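Long-range contacts in ribosome-binding factor A (Thermus thermophilus, PDB 2DYJ), which assists late maturation of the 30S ribosomal subunit, binding the free subunit and promoting efficient processing of 16S rRNA: residues Y48-R53 against L88-S93; R68-L73 against L82-F87. All coordinates share one frame; numbering follows the deposited sequence.

Contact 1 of 2, residues Y48-R53 against L88-S93; sequences YVEAFR and LPWRAS
Tyr48 and Val49 meet Leu88 and Trp90 where two strands of the KH-type sheet, 44-50 and 84-89, end side by side. They run parallel, as expected of neighbours joined by a helical crossover. The backbone bonds come first: Val49 N donates to Leu88 O over 2.9 Å in a nearly straight bond (165° at the hydrogen), and the CA-H of Tyr48 points at the same oxygen. The next rung, from Trp90 N to Val49 O, is as short (2.8 Å) but bent to 124°, hence weak, consistent with the chain turning into the 3-10 segment 90-92. The backbone N of Pro89 faces away from strand 44-50, so proline, with no N-H to give, costs this pairing nothing.

The side-chain contacts centre on Tyr48. With CG anti to the carbonyl carbon, its ring lies alongside Leu88 on one sheet face, Tyr48 CE1 3.4 Å from Leu88 CD1, while Val49 is on the other face and packs on Leu59 and Leu62 of helix 55-64. Pro89 O sits in plane at the Tyr48 ring edge. The 3-10 turn brings Ser93 over one face of that ring, a CH-pi contact with Ser93 CA 3.5 Å from the centroid and 17° off the normal. Ser93 CB also lies against the ring, 3.5 Å from Tyr48 CG, and Ser93 OG is hydrogen-bonded to Glu34 OE1.

Contact 2 of 2, residues R68-L73 against L82-F87; sequences RLVAAL and LPRLEF
Val70 reaches from the helix against segment 82-87 with both methyls. CG2 slides past Leu85, 3.6 Å from Leu85 CG, and also lies 3.7 Å from Pro83 O, a buried carbonyl oxygen with no hydrogen-bonding partner in the model. CG1 lies between the Arg84 guanidinium and Leu82 CB, the latter at 3.9 Å. The torsion explains the split: CG1 stands anti to the backbone N (chi1 171°) and CG2 anti to the carbonyl carbon, which spreads the two branches along the segment. A beta-branched side chain is thus well suited to a place where one residue touches Leu82, Pro83, Arg84 and Leu85. On either side of Val70 in the sequence, leucines extend the apolar seam: Leu69 CB meets Leu85 CD1 at 3.8 Å, Leu69 CD1 approaches Phe87 CZ, and Leu73 packs more loosely on Leu82 and Leu85.

In the KH fold this is helix 66-74 laid against strand 84-89 at the sheet margin. The short axes pass 8.7 Å apart, and their directions make an angle of 127°.

Arg84 joins from the opposite side of its strand. Its chain doubles back, bent at chi2 and chi3, and brings one face of the guanidinium over Val70 CG1, which stands 3.7 Å above its plane. The flat, partly apolar group can cover a methyl while its rim makes polar bonds. Glu66, at the start of the same helix, holds it there: OE2 forms a salt bridge with Arg84 NH2, and OE1 accepts from Leu85 N. Farther out, Leu73 rests on Ala15 and Leu16 of helix 5-21, and Phe87 packs against Leu59, Leu62 and Ser63 of helix 55-64.

Strand 84-89 serves both contacts, and the segments 82-87 and 88-93 adjoin in the sequence, meeting within it. Contact 2 covers one sheet face of its first part with helix 66-74, whereas contact 1 pairs its end with strand 44-50 and folds the C-terminal turn over Tyr48. The centres lie about 17 Å apart, on opposite sides of the chain's centre, and the adjoining segments are the sole touch between the two. Contact 2 is nested within the chain loop that contact 1 closes, so helix 66-74 belongs to the crossover linking the parallel strands. Tyr48 and Leu88 lie on the sheet face opposite the helix-covered one of Leu85 and Phe87.

Contact 1 of 2, residues Y48-R53 against L88-S93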
# COMPACT_ATOMS: atom_id res chain seq x y z
N TYR A 48 3.02 -4.80 2.10
CA TYR A 48 4.41 -5.23 2.26
C TYR A 48 5.26 -4.73 1.10
O TYR A 48 4.99 -5.05 -0.06
CB TYR A 48 4.44 -6.75 2.37
CG TYR A 48 3.57 -7.27 3.50
CD1 TYR A 48 4.06 -7.36 4.81
CD2 TYR A 48 2.24 -7.60 3.28
CE1 TYR A 48 3.23 -7.75 5.86
CE2 TYR A 48 1.40 -7.99 4.32
CZ TYR A 48 1.90 -8.06 5.61
OH TYR A 48 1.05 -8.44 6.62
N VAL A 49 6.29 -3.95 1.41
CA VAL A 49 7.09 -3.36 0.35
C VAL A 49 8.58 -3.66 0.38
O VAL A 49 9.16 -3.93 1.44
CB VAL A 49 6.93 -1.82 0.38
CG1 VAL A 49 5.48 -1.46 0.17
CG2 VAL A 49 7.42 -1.27 1.73
N GLU A 50 9.20 -3.59 -0.80
CA GLU A 50 10.65 -3.79 -0.93
C GLU A 50 11.25 -2.43 -1.29
O GLU A 50 11.02 -1.90 -2.38
CB GLU A 50 10.98 -4.80 -2.03
CG GLU A 50 12.51 -4.87 -2.34
CD GLU A 50 12.86 -5.68 -3.60
OE1 GLU A 50 11.96 -5.93 -4.43
OE2 GLU A 50 14.04 -6.07 -3.77
N ALA A 51 12.01 -1.85 -0.36
CA ALA A 51 12.63 -0.56 -0.62
C ALA A 51 14.00 -0.76 -1.22
O ALA A 51 14.67 -1.76 -0.95
CB ALA A 51 12.76 0.25 0.68
N PHE A 52 14.42 0.19 -2.05
CA PHE A 52 15.72 0.12 -2.68
C PHE A 52 16.81 0.38 -1.62
O PHE A 52 17.74 -0.42 -1.45
CB PHE A 52 15.80 1.16 -3.79
CG PHE A 52 17.14 1.25 -4.44
CD1 PHE A 52 17.77 0.10 -4.93
CD2 PHE A 52 17.78 2.47 -4.58
CE1 PHE A 52 19.02 0.18 -5.53
CE2 PHE A 52 19.03 2.56 -5.18
CZ PHE A 52 19.65 1.41 -5.66
N ARG A 53 16.67 1.49 -0.91
CA ARG A 53 17.59 1.89 0.15
C ARG A 53 16.79 2.40 1.35
O ARG A 53 15.59 2.67 1.23
CB ARG A 53 18.50 3.02 -0.36
CG ARG A 53 19.40 2.62 -1.52
CD ARG A 53 20.56 1.75 -1.08
NE ARG A 53 21.30 1.22 -2.22
CZ ARG A 53 21.87 1.97 -3.16
NH1 ARG A 53 21.79 3.29 -3.11
NH2 ARG A 53 22.52 1.38 -4.16
N LEU A 88 4.56 -2.22 5.86
CA LEU A 88 5.54 -3.11 6.49
C LEU A 88 6.62 -3.55 5.51
O LEU A 88 6.44 -3.51 4.30
CB LEU A 88 4.81 -4.37 7.01
CG LEU A 88 3.68 -4.11 8.02
CD1 LEU A 88 2.79 -5.33 8.18
CD2 LEU A 88 4.28 -3.72 9.36
N PRO A 89 7.77 -3.98 6.04
CA PRO A 89 8.87 -4.44 5.18
C PRO A 89 8.45 -5.77 4.53
O PRO A 89 7.65 -6.52 5.11
CB PRO A 89 10.02 -4.62 6.17
CG PRO A 89 9.31 -5.01 7.44
CD PRO A 89 8.15 -4.03 7.46
N TRP A 90 8.99 -6.05 3.33
CA TRP A 90 8.63 -7.27 2.61
C TRP A 90 8.90 -8.55 3.38
O TRP A 90 8.24 -9.56 3.16
CB TRP A 90 9.35 -7.37 1.26
CG TRP A 90 10.81 -7.75 1.34
CD1 TRP A 90 11.87 -6.91 1.56
CD2 TRP A 90 11.37 -9.07 1.23
NE1 TRP A 90 13.04 -7.62 1.58
CE2 TRP A 90 12.77 -8.95 1.38
CE3 TRP A 90 10.83 -10.35 1.00
CZ2 TRP A 90 13.64 -10.06 1.32
CZ3 TRP A 90 11.69 -11.45 0.94
CH2 TRP A 90 13.08 -11.29 1.10
N ARG A 91 9.88 -8.53 4.27
CA ARG A 91 10.18 -9.74 5.02
C ARG A 91 9.02 -10.15 5.92
O ARG A 91 8.87 -11.32 6.28
CB ARG A 91 11.45 -9.54 5.85
CG ARG A 91 11.36 -8.45 6.89
CD ARG A 91 12.59 -8.46 7.80
NE ARG A 91 12.46 -7.45 8.85
CZ ARG A 91 12.70 -6.16 8.68
NH1 ARG A 91 13.11 -5.70 7.51
NH2 ARG A 91 12.51 -5.31 9.68
N ALA A 92 8.16 -9.20 6.25
CA ALA A 92 7.03 -9.48 7.11
C ALA A 92 5.78 -10.07 6.44
O ALA A 92 4.83 -10.43 7.13
CB ALA A 92 6.66 -8.21 7.89
N SER A 93 5.75 -10.19 5.11
CA SER A 93 4.54 -10.72 4.47
C SER A 93 4.22 -12.18 4.86
O SER A 93 5.11 -13.04 4.91
CB SER A 93 4.62 -10.59 2.94
OG SER A 93 5.71 -11.29 2.39

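Contact 2 of 2, residues R68-L73 against L82-F87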
# COMPACT_ATOMS: atom_id res chain seq x y z
N ARG A 68 -3.38 10.52 1.37
CA ARG A 68 -3.44 10.78 -0.07
C ARG A 68 -3.56 9.46 -0.84
O ARG A 68 -4.22 9.39 -1.88
CB ARG A 68 -2.18 11.52 -0.55
CG ARG A 68 -1.84 12.76 0.25
CD ARG A 68 -0.35 13.08 0.17
NE ARG A 68 0.05 14.04 1.20
CZ ARG A 68 1.27 14.12 1.73
NH1 ARG A 68 2.24 13.29 1.32
NH2 ARG A 68 1.53 15.02 2.67
N LEU A 69 -2.93 8.41 -0.34
CA LEU A 69 -3.00 7.13 -1.03
C LEU A 69 -4.38 6.50 -0.88
O LEU A 69 -4.89 5.90 -1.84
CB LEU A 69 -1.93 6.15 -0.51
CG LEU A 69 -0.50 6.43 -0.96
CD1 LEU A 69 0.48 5.50 -0.22
CD2 LEU A 69 -0.40 6.21 -2.46
N VAL A 70 -5.00 6.64 0.29
CA VAL A 70 -6.32 6.07 0.47
C VAL A 70 -7.31 6.84 -0.42
O VAL A 70 -8.22 6.25 -1.01
CB VAL A 70 -6.75 6.08 1.95
CG1 VAL A 70 -8.22 5.69 2.09
CG2 VAL A 70 -5.90 5.05 2.73
N ALA A 71 -7.10 8.15 -0.52
CA ALA A 71 -7.94 9.00 -1.36
C ALA A 71 -7.84 8.54 -2.82
O ALA A 71 -8.84 8.51 -3.54
CB ALA A 71 -7.48 10.46 -1.25
N ALA A 72 -6.62 8.18 -3.24
CA ALA A 72 -6.34 7.71 -4.59
C ALA A 72 -7.00 6.37 -4.85
O ALA A 72 -7.51 6.11 -5.95
CB ALA A 72 -4.82 7.59 -4.80
N LEU A 73 -6.99 5.51 -3.84
CA LEU A 73 -7.63 4.22 -3.99
C LEU A 73 -9.14 4.42 -4.06
O LEU A 73 -9.81 3.74 -4.81
CB LEU A 73 -7.31 3.32 -2.79
CG LEU A 73 -5.87 2.81 -2.67
CD1 LEU A 73 -5.76 1.89 -1.44
CD2 LEU A 73 -5.50 2.04 -3.93
N LEU A 82 -12.96 2.59 2.31
CA LEU A 82 -11.67 2.00 1.97
C LEU A 82 -10.88 1.63 3.23
O LEU A 82 -11.01 2.27 4.26
CB LEU A 82 -10.84 2.97 1.12
CG LEU A 82 -11.12 3.05 -0.39
CD1 LEU A 82 -10.73 1.73 -1.04
CD2 LEU A 82 -12.59 3.36 -0.64
N PRO A 83 -10.04 0.59 3.15
CA PRO A 83 -9.28 0.26 4.36
C PRO A 83 -8.19 1.29 4.59
O PRO A 83 -7.79 2.00 3.66
CB PRO A 83 -8.70 -1.11 4.04
CG PRO A 83 -8.52 -1.06 2.56
CD PRO A 83 -9.76 -0.36 2.06
N ARG A 84 -7.72 1.38 5.82
CA ARG A 84 -6.63 2.30 6.10
C ARG A 84 -5.40 1.46 5.82
O ARG A 84 -5.50 0.24 5.83
CB ARG A 84 -6.65 2.79 7.55
CG ARG A 84 -7.94 3.54 7.90
CD ARG A 84 -8.39 4.48 6.76
NE ARG A 84 -7.41 5.51 6.43
CZ ARG A 84 -7.73 6.66 5.84
NH1 ARG A 84 -9.00 6.90 5.52
NH2 ARG A 84 -6.80 7.57 5.56
N LEU A 85 -4.26 2.09 5.55
CA LEU A 85 -3.06 1.35 5.18
C LEU A 85 -1.97 1.26 6.24
O LEU A 85 -1.67 2.25 6.90
CB LEU A 85 -2.45 1.98 3.94
CG LEU A 85 -3.52 2.33 2.88
CD1 LEU A 85 -2.92 3.20 1.74
CD2 LEU A 85 -4.07 1.02 2.32
N GLU A 86 -1.38 0.08 6.38
CA GLU A 86 -0.29 -0.14 7.31
C GLU A 86 0.88 -0.58 6.42
O GLU A 86 0.72 -1.53 5.65
CB GLU A 86 -0.65 -1.24 8.30
CG GLU A 86 0.47 -1.59 9.25
CD GLU A 86 0.19 -2.86 10.04
OE1 GLU A 86 -0.63 -3.69 9.57
OE2 GLU A 86 0.81 -3.04 11.11
N PHE A 87 2.03 0.08 6.52
CA PHE A 87 3.15 -0.28 5.66
C PHE A 87 4.20 -1.07 6.42
O PHE A 87 4.68 -0.63 7.47
CB PHE A 87 3.74 0.97 5.05
CG PHE A 87 2.74 1.73 4.22
CD1 PHE A 87 2.46 1.33 2.92
CD2 PHE A 87 2.04 2.81 4.76
CE1 PHE A 87 1.50 2.02 2.15
CE2 PHE A 87 1.08 3.51 4.01
CZ PHE A 87 0.81 3.11 2.70